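Local coordinates for protein similar to yteR (Bacilus subtilis) (Clostridium acetobutylicum, PDB 4WU0) that probably hydrolyses unsaturated rhamnogalacturonan fragments derived from pectin, as a glycoside hydrolase of family 105, at residues T20-G24 with Y25-L29; V240-N243 with A244-V247; L252-G255 with E256-G259; G349-L352 with L353-E357. All blocks are in the same frame, centred on the assembly; numbering follows the deposited sequence.

Contact 1. Residues T20-G24 with Y25-L29; sequences TDHWG and YEYGL
D21 OD1 is gripped by two donors reaching it from opposite faces of its carboxylate: Y27 OH donates to D21 OD1 at 2.6 Å, on the syn side, and H22 ND1 donates to D21 OD1 at 3.0 Å. The site is the N-terminal entry of helix 25-41, with G24 as N-cap residue, in the (alpha/alpha)6-barrel fold expected of this family. The H22 bond meets OD1 from above the carboxylate plane, yet lies close to the imidazole's own plane. The ring is held at both nitrogens, by D21 OD1 at ND1 and by a water at NE2, which together restrict its rotation. H22 CG sits between its backbone N and carbonyl carbon (chi1 73°), which brings the CE1 edge of the ring to Y27 OH; the two rings meet obliquely, planes 67° apart. On the helix side, Y27 N donates to G24 O at 3.0 Å, and N79 ND2 also donates to that oxygen. E26 OE2 has a weak, long ion pair with K346 of helix 345-360, while E26 OE1 lies over the centre of the Y25 ring, 3.6 Å above its plane. The imidazole's water bridges the two side chains, 2.8 Å from H22 NE2 and donating to E26 OE1 at 2.7 Å.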
ATOM      1  N   THR A  20      -5.290  17.077  -0.115  1.00 15.16           N
ATOM      2  CA  THR A  20      -4.412  18.209   0.219  1.00 14.87           C
ATOM      3  C   THR A  20      -4.474  18.695   1.679  1.00 17.89           C
ATOM      4  O   THR A  20      -3.882  19.725   1.994  1.00 17.94           O
ATOM      5  CB  THR A  20      -4.704  19.409  -0.731  1.00 16.71           C
ATOM      6  OG1 THR A  20      -6.108  19.681  -0.751  1.00 18.06           O
ATOM      7  CG2 THR A  20      -4.245  19.080  -2.173  1.00 17.48           C
ATOM      8  N   ASP A  21      -5.155  17.968   2.568  1.00 16.23           N
ATOM      9  CA  ASP A  21      -5.412  18.473   3.923  1.00 16.72           C
ATOM     10  C   ASP A  21      -4.393  18.045   4.971  1.00 18.01           C
ATOM     11  O   ASP A  21      -4.382  18.575   6.089  1.00 18.61           O
ATOM     12  CB  ASP A  21      -6.848  18.176   4.390  1.00 16.44           C
ATOM     13  CG  ASP A  21      -7.142  16.713   4.544  1.00 20.78           C
ATOM     14  OD1 ASP A  21      -6.312  15.882   4.125  1.00 19.75           O
ATOM     15  OD2 ASP A  21      -8.253  16.397   5.054  1.00 22.18           O
ATOM     16  N   HIS A  22      -3.508  17.126   4.601  1.00 16.42           N
ATOM     17  CA  HIS A  22      -2.375  16.753   5.452  1.00 15.43           C
ATOM     18  C   HIS A  22      -1.410  15.959   4.595  1.00 14.70           C
ATOM     19  O   HIS A  22      -1.762  15.580   3.490  1.00 14.82           O
ATOM     20  CB  HIS A  22      -2.820  15.954   6.689  1.00 18.06           C
ATOM     21  CG  HIS A  22      -3.236  14.542   6.404  1.00 19.20           C
ATOM     22  ND1 HIS A  22      -4.436  14.223   5.808  1.00 19.56           N
ATOM     23  CD2 HIS A  22      -2.642  13.362   6.697  1.00 17.21           C
ATOM     24  CE1 HIS A  22      -4.537  12.908   5.696  1.00 18.17           C
ATOM     25  NE2 HIS A  22      -3.463  12.364   6.231  1.00 20.00           N
ATOM     26  N   TRP A  23      -0.193  15.714   5.081  1.00 15.31           N
ATOM     27  CA  TRP A  23       0.775  14.924   4.321  1.00 14.72           C
ATOM     28  C   TRP A  23       0.421  13.455   4.504  1.00 15.63           C
ATOM     29  O   TRP A  23       1.013  12.742   5.319  1.00 21.24           O
ATOM     30  CB  TRP A  23       2.182  15.246   4.817  1.00 15.02           C
ATOM     31  CG  TRP A  23       3.337  14.565   4.161  1.00 14.84           C
ATOM     32  CD1 TRP A  23       4.184  13.665   4.742  1.00 15.75           C
ATOM     33  CD2 TRP A  23       3.826  14.768   2.823  1.00 14.70           C
ATOM     34  NE1 TRP A  23       5.164  13.288   3.846  1.00 15.94           N
ATOM     35  CE2 TRP A  23       4.972  13.957   2.669  1.00 14.77           C
ATOM     36  CE3 TRP A  23       3.408  15.558   1.748  1.00 14.66           C
ATOM     37  CZ2 TRP A  23       5.702  13.902   1.474  1.00 16.34           C
ATOM     38  CZ3 TRP A  23       4.121  15.494   0.561  1.00 15.73           C
ATOM     39  CH2 TRP A  23       5.268  14.664   0.435  1.00 16.07           C
ATOM     40  N   GLY A  24      -0.598  13.032   3.777  1.00 13.28           N
ATOM     41  CA  GLY A  24      -1.140  11.702   3.903  1.00 12.84           C
ATOM     42  C   GLY A  24      -0.644  10.740   2.848  1.00 14.06           C
ATOM     43  O   GLY A  24      -0.709  11.042   1.672  1.00 13.38           O
ATOM     44  N   TYR A  25      -0.148   9.589   3.290  1.00 12.86           N
ATOM     45  CA  TYR A  25       0.367   8.560   2.381  1.00 12.10           C
ATOM     46  C   TYR A  25      -0.630   8.163   1.315  1.00 12.53           C
ATOM     47  O   TYR A  25      -0.234   7.820   0.197  1.00 12.09           O
ATOM     48  CB  TYR A  25       0.767   7.295   3.168  1.00 12.38           C
ATOM     49  CG  TYR A  25      -0.382   6.578   3.863  1.00 12.43           C
ATOM     50  CD1 TYR A  25      -0.669   6.820   5.194  1.00 13.46           C
ATOM     51  CD2 TYR A  25      -1.160   5.653   3.193  1.00 12.19           C
ATOM     52  CE1 TYR A  25      -1.704   6.157   5.843  1.00 13.32           C
ATOM     53  CE2 TYR A  25      -2.226   5.003   3.829  1.00 12.41           C
ATOM     54  CZ  TYR A  25      -2.480   5.251   5.155  1.00 15.03           C
ATOM     55  OH  TYR A  25      -3.517   4.587   5.796  1.00 15.03           O
ATOM     56  N   GLU A  26      -1.921   8.214   1.637  1.00 13.32           N
ATOM     57  CA  GLU A  26      -2.931   7.743   0.702  1.00 13.11           C
ATOM     58  C   GLU A  26      -3.121   8.718  -0.448  1.00 13.41           C
ATOM     59  O   GLU A  26      -3.675   8.367  -1.484  1.00 12.92           O
ATOM     60  CB  GLU A  26      -4.264   7.446   1.428  1.00 11.81           C
ATOM     61  CG  GLU A  26      -5.006   8.632   2.007  1.00 13.31           C
ATOM     62  CD  GLU A  26      -4.605   8.996   3.428  1.00 18.89           C
ATOM     63  OE1 GLU A  26      -3.428   8.820   3.805  1.00 17.21           O
ATOM     64  OE2 GLU A  26      -5.491   9.473   4.184  1.00 18.51           O
ATOM     65  N   TYR A  27      -2.668   9.956  -0.273  1.00 11.60           N
ATOM     66  CA  TYR A  27      -2.785  10.952  -1.321  1.00 11.35           C
ATOM     67  C   TYR A  27      -1.732  10.713  -2.408  1.00 13.75           C
ATOM     68  O   TYR A  27      -2.052  10.707  -3.595  1.00 14.14           O
ATOM     69  CB  TYR A  27      -2.684  12.359  -0.711  1.00 11.82           C
ATOM     70  CG  TYR A  27      -3.752  12.661   0.320  1.00 14.36           C
ATOM     71  CD1 TYR A  27      -4.950  11.965   0.340  1.00 14.72           C
ATOM     72  CD2 TYR A  27      -3.565  13.663   1.265  1.00 14.19           C
ATOM     73  CE1 TYR A  27      -5.944  12.267   1.283  1.00 15.01           C
ATOM     74  CE2 TYR A  27      -4.525  13.956   2.217  1.00 13.31           C
ATOM     75  CZ  TYR A  27      -5.729  13.262   2.196  1.00 14.37           C
ATOM     76  OH  TYR A  27      -6.698  13.546   3.125  1.00 16.07           O
ATOM     77  N   GLY A  28      -0.486  10.452  -2.019  1.00 13.51           N
ATOM     78  CA  GLY A  28       0.521  10.044  -2.989  1.00 13.38           C
ATOM     79  C   GLY A  28       0.129   8.756  -3.700  1.00 14.38           C
ATOM     80  O   GLY A  28       0.372   8.589  -4.897  1.00 13.93           O
ATOM     81  N   LEU A  29      -0.455   7.830  -2.953  1.00 13.83           N
ATOM     82  CA  LEU A  29      -0.923   6.565  -3.521  1.00 11.37           C
ATOM     83  C   LEU A  29      -1.955   6.795  -4.650  1.00 11.05           C
ATOM     84  O   LEU A  29      -1.890   6.173  -5.715  1.00 13.33           O
ATOM     85  CB  LEU A  29      -1.537   5.716  -2.418  1.00 12.89           C
ATOM     86  CG  LEU A  29      -2.297   4.447  -2.770  1.00 15.14           C
ATOM     87  CD1 LEU A  29      -1.451   3.425  -3.508  1.00 15.89           C
ATOM     88  CD2 LEU A  29      -2.847   3.844  -1.486  1.00 16.95           C
TER
HETATM   89  O   HOH W   1      -2.968   9.562   6.357  1.00 19.52           O
HETATM   90  O   HOH W   2       1.431  10.085   5.822  1.00 21.36           O

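Contact 2. Residues V240-N243 with A244-V247; sequences VQDN and ASKV
K246, a non-glycine residue, takes left-handed helical backbone angles (phi 71°, psi 16°) and reverses the chain after three residues, N243 to S245, in right-handed helical conformation. The result is an alpha turn: K246 N donates to D242 O at 2.8 Å across five residues. Directly outside it, D242 N donates to V247 O at 2.8 Å, nearly along the C=O axis, so D242 is tied by both its backbone N and its backbone O in a small hairpin-like loop. The D242 side chain adds further bonds within the loop. S245 OG donates to D242 OD2 at 2.7 Å on the anti lone pair, whereas S245 N approaches the same oxygen at 3.0 Å from above the carboxylate plane. S245 OG also accepts from V247 N, making an ST turn, so one hydroxyl links the aspartate to the exit of the loop. The other carboxylate oxygen, D242 OD1, takes a water proton, and that water accepts from A244 N; D242 OD1 also has a weak hydrogen bond with Y249 OH. K246 bends at chi2 (-54°) and runs back alongside N243, bringing NZ to N243 O at 2.7 Å, in the carbonyl plane and on a lone pair. Q241 reaches with an extended chain; its NE2 donates to K246 O at 2.9 Å, from above that carbonyl's plane. The loop leaves helix 223-240 and leans on helix 288-302, where Q241 touches A294, K246 touches E293, S245 touches E301 and V247 touches F302.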
ATOM      1  N   VAL A 240      -8.611 -17.835   1.155  1.00 16.02           N
ATOM      2  CA  VAL A 240      -9.653 -17.104   1.863  1.00 14.95           C
ATOM      3  C   VAL A 240     -10.443 -16.147   0.980  1.00 15.06           C
ATOM      4  O   VAL A 240     -11.286 -15.404   1.481  1.00 16.69           O
ATOM      5  CB  VAL A 240      -9.113 -16.375   3.127  1.00 16.33           C
ATOM      6  CG1 VAL A 240      -8.642 -17.413   4.160  1.00 19.47           C
ATOM      7  CG2 VAL A 240      -8.024 -15.352   2.782  1.00 16.84           C
ATOM      8  N   GLN A 241     -10.215 -16.202  -0.331  1.00 15.95           N
ATOM      9  CA  GLN A 241     -11.012 -15.421  -1.265  1.00 16.88           C
ATOM     10  C   GLN A 241     -12.463 -15.834  -1.110  1.00 16.04           C
ATOM     11  O   GLN A 241     -12.756 -17.021  -1.031  1.00 16.50           O
ATOM     12  CB  GLN A 241     -10.566 -15.692  -2.695  1.00 16.36           C
ATOM     13  CG  GLN A 241     -11.273 -14.884  -3.768  1.00 17.03           C
ATOM     14  CD  GLN A 241     -10.957 -15.386  -5.177  1.00 16.61           C
ATOM     15  OE1 GLN A 241     -10.823 -16.582  -5.405  1.00 21.89           O
ATOM     16  NE2 GLN A 241     -10.864 -14.477  -6.114  1.00 15.96           N
ATOM     17  N   ASP A 242     -13.371 -14.863  -1.107  1.00 15.76           N
ATOM     18  CA  ASP A 242     -14.805 -15.184  -1.053  1.00 17.10           C
ATOM     19  C   ASP A 242     -15.238 -15.830  -2.373  1.00 19.02           C
ATOM     20  O   ASP A 242     -15.001 -15.287  -3.457  1.00 18.72           O
ATOM     21  CB  ASP A 242     -15.609 -13.928  -0.773  1.00 16.40           C
ATOM     22  CG  ASP A 242     -17.105 -14.199  -0.678  1.00 18.59           C
ATOM     23  OD1 ASP A 242     -17.480 -15.052   0.155  1.00 23.27           O
ATOM     24  OD2 ASP A 242     -17.890 -13.579  -1.450  1.00 20.08           O
ATOM     25  N   ASN A 243     -15.855 -17.001  -2.291  1.00 18.99           N
ATOM     26  CA  ASN A 243     -16.195 -17.751  -3.497  1.00 23.84           C
ATOM     27  C   ASN A 243     -17.231 -17.055  -4.377  1.00 20.54           C
ATOM     28  O   ASN A 243     -17.128 -17.066  -5.588  1.00 23.69           O
ATOM     29  CB  ASN A 243     -16.728 -19.139  -3.157  1.00 31.21           C
ATOM     30  CG  ASN A 243     -16.968 -19.966  -4.396  1.00 36.74           C
ATOM     31  OD1 ASN A 243     -16.083 -20.092  -5.244  1.00 34.48           O
ATOM     32  ND2 ASN A 243     -18.181 -20.489  -4.540  1.00 34.62           N
ATOM     33  N   ALA A 244     -18.242 -16.468  -3.764  1.00 21.02           N
ATOM     34  CA  ALA A 244     -19.325 -15.863  -4.531  1.00 22.02           C
ATOM     35  C   ALA A 244     -18.869 -14.571  -5.217  1.00 18.04           C
ATOM     36  O   ALA A 244     -19.085 -14.378  -6.402  1.00 22.08           O
ATOM     37  CB  ALA A 244     -20.507 -15.596  -3.626  1.00 23.94           C
ATOM     38  N   SER A 245     -18.210 -13.694  -4.473  1.00 16.82           N
ATOM     39  CA  SER A 245     -17.859 -12.368  -4.972  1.00 16.57           C
ATOM     40  C   SER A 245     -16.495 -12.301  -5.663  1.00 17.96           C
ATOM     41  O   SER A 245     -16.250 -11.407  -6.466  1.00 16.72           O
ATOM     42  CB  SER A 245     -17.847 -11.384  -3.819  1.00 16.58           C
ATOM     43  OG  SER A 245     -16.771 -11.653  -2.940  1.00 15.76           O
ATOM     44  N   LYS A 246     -15.616 -13.235  -5.310  1.00 16.21           N
ATOM     45  CA  LYS A 246     -14.225 -13.260  -5.781  1.00 15.61           C
ATOM     46  C   LYS A 246     -13.349 -12.165  -5.195  1.00 13.08           C
ATOM     47  O   LYS A 246     -12.259 -11.921  -5.714  1.00 15.59           O
ATOM     48  CB  LYS A 246     -14.133 -13.255  -7.317  1.00 18.98           C
ATOM     49  CG  LYS A 246     -14.955 -14.350  -7.966  1.00 19.24           C
ATOM     50  CD  LYS A 246     -14.627 -15.727  -7.417  1.00 24.39           C
ATOM     51  CE  LYS A 246     -15.424 -16.813  -8.159  1.00 31.13           C
ATOM     52  NZ  LYS A 246     -15.444 -18.118  -7.441  1.00 30.85           N
ATOM     53  N   VAL A 247     -13.800 -11.537  -4.109  1.00 12.84           N
ATOM     54  CA  VAL A 247     -12.997 -10.535  -3.426  1.00 14.99           C
ATOM     55  C   VAL A 247     -12.770 -10.954  -1.962  1.00 13.24           C
ATOM     56  O   VAL A 247     -12.975 -12.143  -1.611  1.00 15.01           O
ATOM     57  CB  VAL A 247     -13.552  -9.099  -3.622  1.00 15.44           C
ATOM     58  CG1 VAL A 247     -13.725  -8.831  -5.146  1.00 14.84           C
ATOM     59  CG2 VAL A 247     -14.864  -8.867  -2.897  1.00 14.71           C
TER
HETATM   60  O   HOH W   3     -19.121 -16.874  -0.882  1.00 29.97           O

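Contact 3. Residues L252-G255 with E256-G259; sequences LDEG and ERKG
A type I beta turn runs from E254 to R257, and its two ends touch through both backbone and side chains. R257 N donates to E254 O at 3.0 Å with an N-H...O angle of 161°, the bond that closes the turn; the donor stands above the plane of the carbonyl. E254 O has a further donor in N260 ND2, so this one oxygen links the turn to the chain that follows it. The E254 and R257 side chains run alongside each other in a common direction. R257 is extended from CG to NE, with CG opposite its backbone N (chi1 -173°), which carries CD past E254 OE1; the glutamate itself is bent at chi2. The nearest approach between these side chains is by carbon: R257 CD comes to 3.3 Å from E254 OE1. Beyond it, R257 NH2 makes a weak, long salt bridge to E254 OE1 at 3.5 Å, with the carboxylate at the edge of the guanidinium and the two planes 47° apart. This turn belongs to the long connection between helix 223-240 and helix 264-279, on the surface of what is probably an (alpha/alpha)6 barrel, as in the six-hairpin clan. R257 has a second partner, since its guanidinium also makes a cation-pi contact with F332 of helix 332-337. Upstream, L252 has backbone hydrogen bonds with F197, and E254 touches H196. A water lies 3.0 Å from G255 O and 3.1 Å from R257 O; it cannot donate to all the acceptors around it at once, which leaves it uncertain that both bonds form.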
ATOM      1  N   LEU A 252      -9.775 -11.237   7.121  1.00 15.18           N
ATOM      2  CA  LEU A 252      -9.654 -12.080   5.925  1.00 13.37           C
ATOM      3  C   LEU A 252     -10.188 -13.500   6.041  1.00 14.88           C
ATOM      4  O   LEU A 252     -10.778 -14.027   5.089  1.00 16.62           O
ATOM      5  CB  LEU A 252      -8.184 -12.164   5.500  1.00 12.91           C
ATOM      6  CG  LEU A 252      -7.646 -10.904   4.834  1.00 12.61           C
ATOM      7  CD1 LEU A 252      -6.106 -10.878   4.803  1.00 13.48           C
ATOM      8  CD2 LEU A 252      -8.199 -10.768   3.442  1.00 13.73           C
ATOM      9  N   ASP A 253      -9.931 -14.126   7.186  1.00 13.90           N
ATOM     10  CA  ASP A 253     -10.234 -15.533   7.379  1.00 14.80           C
ATOM     11  C   ASP A 253     -11.526 -15.792   8.142  1.00 19.07           C
ATOM     12  O   ASP A 253     -11.801 -16.934   8.485  1.00 18.73           O
ATOM     13  CB  ASP A 253      -9.076 -16.227   8.107  1.00 15.94           C
ATOM     14  CG  ASP A 253      -8.850 -15.682   9.506  1.00 19.92           C
ATOM     15  OD1 ASP A 253      -9.162 -14.495   9.725  1.00 20.17           O
ATOM     16  OD2 ASP A 253      -8.330 -16.433  10.375  1.00 22.70           O
ATOM     17  N   GLU A 254     -12.310 -14.749   8.407  1.00 17.84           N
ATOM     18  CA  GLU A 254     -13.511 -14.869   9.223  1.00 18.94           C
ATOM     19  C   GLU A 254     -14.762 -14.474   8.442  1.00 21.07           C
ATOM     20  O   GLU A 254     -15.655 -13.809   8.977  1.00 21.86           O
ATOM     21  CB  GLU A 254     -13.377 -14.000  10.475  1.00 18.46           C
ATOM     22  CG  GLU A 254     -12.178 -14.403  11.335  1.00 26.04           C
ATOM     23  CD  GLU A 254     -12.524 -14.936  12.691  1.00 41.14           C
ATOM     24  OE1 GLU A 254     -13.680 -15.345  12.912  1.00 52.46           O
ATOM     25  OE2 GLU A 254     -11.610 -14.952  13.545  1.00 37.71           O
ATOM     26  N   GLY A 255     -14.827 -14.870   7.174  1.00 19.03           N
ATOM     27  CA  GLY A 255     -15.912 -14.436   6.306  1.00 24.78           C
ATOM     28  C   GLY A 255     -17.326 -14.783   6.759  1.00 24.74           C
ATOM     29  O   GLY A 255     -18.278 -14.105   6.392  1.00 27.03           O
ATOM     30  N   GLU A 256     -17.466 -15.843   7.546  1.00 23.83           N
ATOM     31  CA  GLU A 256     -18.788 -16.297   7.998  1.00 27.32           C
ATOM     32  C   GLU A 256     -19.265 -15.564   9.253  1.00 29.42           C
ATOM     33  O   GLU A 256     -20.369 -15.787   9.712  1.00 31.10           O
ATOM     34  CB  GLU A 256     -18.764 -17.798   8.296  1.00 37.23           C
ATOM     35  CG  GLU A 256     -18.860 -18.701   7.086  1.00 46.55           C
ATOM     36  CD  GLU A 256     -19.162 -20.142   7.482  1.00 55.42           C
ATOM     37  OE1 GLU A 256     -20.342 -20.554   7.390  1.00 61.96           O
ATOM     38  OE2 GLU A 256     -18.226 -20.856   7.901  1.00 58.16           O
ATOM     39  N   ARG A 257     -18.438 -14.685   9.805  1.00 19.32           N
ATOM     40  CA  ARG A 257     -18.734 -14.080  11.102  1.00 17.42           C
ATOM     41  C   ARG A 257     -19.529 -12.782  10.954  1.00 21.25           C
ATOM     42  O   ARG A 257     -19.150 -11.888  10.193  1.00 19.70           O
ATOM     43  CB  ARG A 257     -17.418 -13.836  11.839  1.00 20.64           C
ATOM     44  CG  ARG A 257     -17.580 -13.378  13.233  1.00 23.81           C
ATOM     45  CD  ARG A 257     -16.263 -13.566  13.969  1.00 27.09           C
ATOM     46  NE  ARG A 257     -16.349 -13.050  15.326  1.00 27.52           N
ATOM     47  CZ  ARG A 257     -15.317 -13.008  16.156  1.00 26.14           C
ATOM     48  NH1 ARG A 257     -15.463 -12.516  17.370  1.00 38.23           N
ATOM     49  NH2 ARG A 257     -14.136 -13.440  15.757  1.00 26.69           N
ATOM     50  N   LYS A 258     -20.643 -12.694  11.681  1.00 19.73           N
ATOM     51  CA  LYS A 258     -21.505 -11.520  11.621  1.00 19.51           C
ATOM     52  C   LYS A 258     -20.715 -10.245  11.898  1.00 20.54           C
ATOM     53  O   LYS A 258     -19.960 -10.180  12.862  1.00 20.28           O
ATOM     54  CB  LYS A 258     -22.631 -11.635  12.645  1.00 25.34           C
ATOM     55  CG  LYS A 258     -23.636 -12.700  12.317  1.00 36.80           C
ATOM     56  CD  LYS A 258     -24.517 -12.260  11.172  1.00 40.32           C
ATOM     57  CE  LYS A 258     -25.216 -13.438  10.545  1.00 47.79           C
ATOM     58  NZ  LYS A 258     -26.662 -13.333  10.719  1.00 39.89           N
ATOM     59  N   GLY A 259     -20.917  -9.242  11.050  1.00 18.73           N
ATOM     60  CA  GLY A 259     -20.213  -7.989  11.158  1.00 19.81           C
ATOM     61  C   GLY A 259     -19.138  -7.850  10.099  1.00 19.04           C
ATOM     62  O   GLY A 259     -18.798  -6.733   9.697  1.00 15.41           O
TER
HETATM   63  O   HOH W   4     -20.006 -11.826   7.169  1.00 45.23           O

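Contact 4. Residues G349-L352 with L353-E357; sequences GPFL and LASYE
F351 O accepts two bonds from S355, which reach it from opposite faces of its carbonyl plane: S355 OG donates at 2.8 Å and S355 N at 2.9 Å. The hydroxyl stands beside its backbone N, opposite the carbonyl carbon (chi1 -62°), which turns it back along the helix towards F351. S355 OG is also hydrogen-bonded to Y295 OH of helix 288-302, holding the serine from outside as well. Its oxygen lies over one face of the F351 ring, displaced towards the rim, with S355 OG 3.4 Å from F351 CE2. Regular i to i+4 bonds continue on both sides: A354 N donates to P350 O at 2.8 Å, and Y356 N to L352 O at 3.0 Å. The proline interrupts that pattern one turn earlier, for its N has no bond to the preceding turn and the helix is kinked there. G349 O still accepts from L353 N at 3.0 Å, and L353 CG lies 3.3 Å from the same oxygen. Outward, L353 meets L29 and Y272, F351 packs on I299, and L352 lies against M8 and I12. Packing against helices 4-14, 25-41, 264-279 and 288-302 is consistent with the (alpha/alpha)6 barrel expected of the six-hairpin clan.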
ATOM      1  N   GLY A 349      -6.713   4.756  -4.863  1.00 12.02           N
ATOM      2  CA  GLY A 349      -5.408   4.517  -5.463  1.00 12.26           C
ATOM      3  C   GLY A 349      -5.218   3.087  -5.918  1.00 12.28           C
ATOM      4  O   GLY A 349      -4.869   2.835  -7.068  1.00 12.54           O
ATOM      5  N   PRO A 350      -5.419   2.125  -5.004  1.00 12.09           N
ATOM      6  CA  PRO A 350      -5.285   0.720  -5.400  1.00 12.18           C
ATOM      7  C   PRO A 350      -6.253   0.328  -6.500  1.00 12.24           C
ATOM      8  O   PRO A 350      -5.899  -0.475  -7.358  1.00 12.89           O
ATOM      9  CB  PRO A 350      -5.585  -0.033  -4.093  1.00 13.66           C
ATOM     10  CG  PRO A 350      -5.097   0.917  -3.038  1.00 13.78           C
ATOM     11  CD  PRO A 350      -5.465   2.280  -3.533  1.00 13.07           C
ATOM     12  N   PHE A 351      -7.459   0.878  -6.494  1.00 12.40           N
ATOM     13  CA  PHE A 351      -8.397   0.576  -7.580  1.00 14.21           C
ATOM     14  C   PHE A 351      -7.886   1.097  -8.932  1.00 12.55           C
ATOM     15  O   PHE A 351      -7.953   0.404  -9.949  1.00 12.83           O
ATOM     16  CB  PHE A 351      -9.806   1.100  -7.299  1.00 13.03           C
ATOM     17  CG  PHE A 351     -10.760   0.776  -8.409  1.00 15.37           C
ATOM     18  CD1 PHE A 351     -11.307  -0.479  -8.502  1.00 16.21           C
ATOM     19  CD2 PHE A 351     -11.029   1.694  -9.411  1.00 15.00           C
ATOM     20  CE1 PHE A 351     -12.151  -0.815  -9.575  1.00 17.38           C
ATOM     21  CE2 PHE A 351     -11.878   1.368 -10.456  1.00 16.76           C
ATOM     22  CZ  PHE A 351     -12.432   0.095 -10.528  1.00 15.41           C
ATOM     23  N   LEU A 352      -7.352   2.310  -8.968  1.00 13.03           N
ATOM     24  CA  LEU A 352      -6.744   2.823 -10.186  1.00 12.96           C
ATOM     25  C   LEU A 352      -5.611   1.935 -10.665  1.00 13.23           C
ATOM     26  O   LEU A 352      -5.487   1.660 -11.861  1.00 13.60           O
ATOM     27  CB  LEU A 352      -6.163   4.209  -9.922  1.00 14.56           C
ATOM     28  CG  LEU A 352      -7.144   5.362  -9.760  1.00 15.88           C
ATOM     29  CD1 LEU A 352      -6.445   6.558  -9.114  1.00 17.26           C
ATOM     30  CD2 LEU A 352      -7.685   5.730 -11.137  1.00 14.34           C
ATOM     31  N   LEU A 353      -4.751   1.523  -9.727  1.00 13.14           N
ATOM     32  CA  LEU A 353      -3.596   0.696 -10.066  1.00 13.49           C
ATOM     33  C   LEU A 353      -4.001  -0.686 -10.571  1.00 14.33           C
ATOM     34  O   LEU A 353      -3.434  -1.186 -11.550  1.00 14.09           O
ATOM     35  CB  LEU A 353      -2.641   0.576  -8.861  1.00 13.43           C
ATOM     36  CG  LEU A 353      -1.999   1.901  -8.453  1.00 13.46           C
ATOM     37  CD1 LEU A 353      -1.309   1.785  -7.085  1.00 19.73           C
ATOM     38  CD2 LEU A 353      -0.975   2.346  -9.498  1.00 16.15           C
ATOM     39  N   ALA A 354      -4.969  -1.309  -9.902  1.00 13.78           N
ATOM     40  CA  ALA A 354      -5.492  -2.589 -10.371  1.00 14.29           C
ATOM     41  C   ALA A 354      -6.088  -2.443 -11.757  1.00 13.83           C
ATOM     42  O   ALA A 354      -5.919  -3.317 -12.603  1.00 14.26           O
ATOM     43  CB  ALA A 354      -6.546  -3.114  -9.388  1.00 14.72           C
ATOM     44  N   SER A 355      -6.822  -1.358 -11.982  1.00 13.66           N
ATOM     45  CA  SER A 355      -7.448  -1.131 -13.282  1.00 13.99           C
ATOM     46  C   SER A 355      -6.397  -1.009 -14.376  1.00 14.48           C
ATOM     47  O   SER A 355      -6.540  -1.579 -15.452  1.00 14.93           O
ATOM     48  CB  SER A 355      -8.281   0.147 -13.252  1.00 14.51           C
ATOM     49  OG  SER A 355      -9.326   0.044 -12.306  1.00 14.85           O
ATOM     50  N   TYR A 356      -5.332  -0.264 -14.100  1.00 14.46           N
ATOM     51  CA  TYR A 356      -4.264  -0.115 -15.071  1.00 16.53           C
ATOM     52  C   TYR A 356      -3.680  -1.488 -15.414  1.00 15.39           C
ATOM     53  O   TYR A 356      -3.466  -1.795 -16.585  1.00 15.94           O
ATOM     54  CB  TYR A 356      -3.184   0.827 -14.536  1.00 17.03           C
ATOM     55  CG  TYR A 356      -1.949   0.895 -15.401  1.00 17.10           C
ATOM     56  CD1 TYR A 356      -1.919   1.686 -16.533  1.00 19.99           C
ATOM     57  CD2 TYR A 356      -0.826   0.142 -15.091  1.00 23.49           C
ATOM     58  CE1 TYR A 356      -0.792   1.739 -17.344  1.00 21.99           C
ATOM     59  CE2 TYR A 356       0.309   0.182 -15.904  1.00 31.78           C
ATOM     60  CZ  TYR A 356       0.313   0.988 -17.018  1.00 30.69           C
ATOM     61  OH  TYR A 356       1.431   1.044 -17.823  1.00 40.97           O
ATOM     62  N   GLU A 357      -3.435  -2.314 -14.402  1.00 15.18           N
ATOM     63  CA  GLU A 357      -2.828  -3.631 -14.660  1.00 15.65           C
ATOM     64  C   GLU A 357      -3.781  -4.536 -15.436  1.00 16.02           C
ATOM     65  O   GLU A 357      -3.361  -5.289 -16.298  1.00 16.54           O
ATOM     66  CB  GLU A 357      -2.431  -4.329 -13.365  1.00 15.43           C
ATOM     67  CG  GLU A 357      -1.231  -3.711 -12.651  1.00 15.44           C
ATOM     68  CD  GLU A 357       0.106  -3.973 -13.342  1.00 21.01           C
ATOM     69  OE1 GLU A 357       0.233  -4.934 -14.139  1.00 22.35           O
ATOM     70  OE2 GLU A 357       1.054  -3.193 -13.078  1.00 24.04           O
TER

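Along the chain the contacts come in series, from the start of helix 25-41 (contact 1), through the connection between helices 223-240 and 264-279 (contacts 2 and 3), to the C-terminal helix 345-360 (contact 4). Contacts 1 and 4 have centres about 17 Å apart and touch directly, L29 CD2 meeting P350 CD at 3.7 Å. This packing brings the two ends of the sequence together, consistent with closure of a helical barrel. Contacts 2 and 3 are about 12 Å apart between centres and meet where V240 packs on L252 and D253. They shape a connection nearer the surface, and contact 2 lies across the chain's centre from contact 1, about 30 Å between centres.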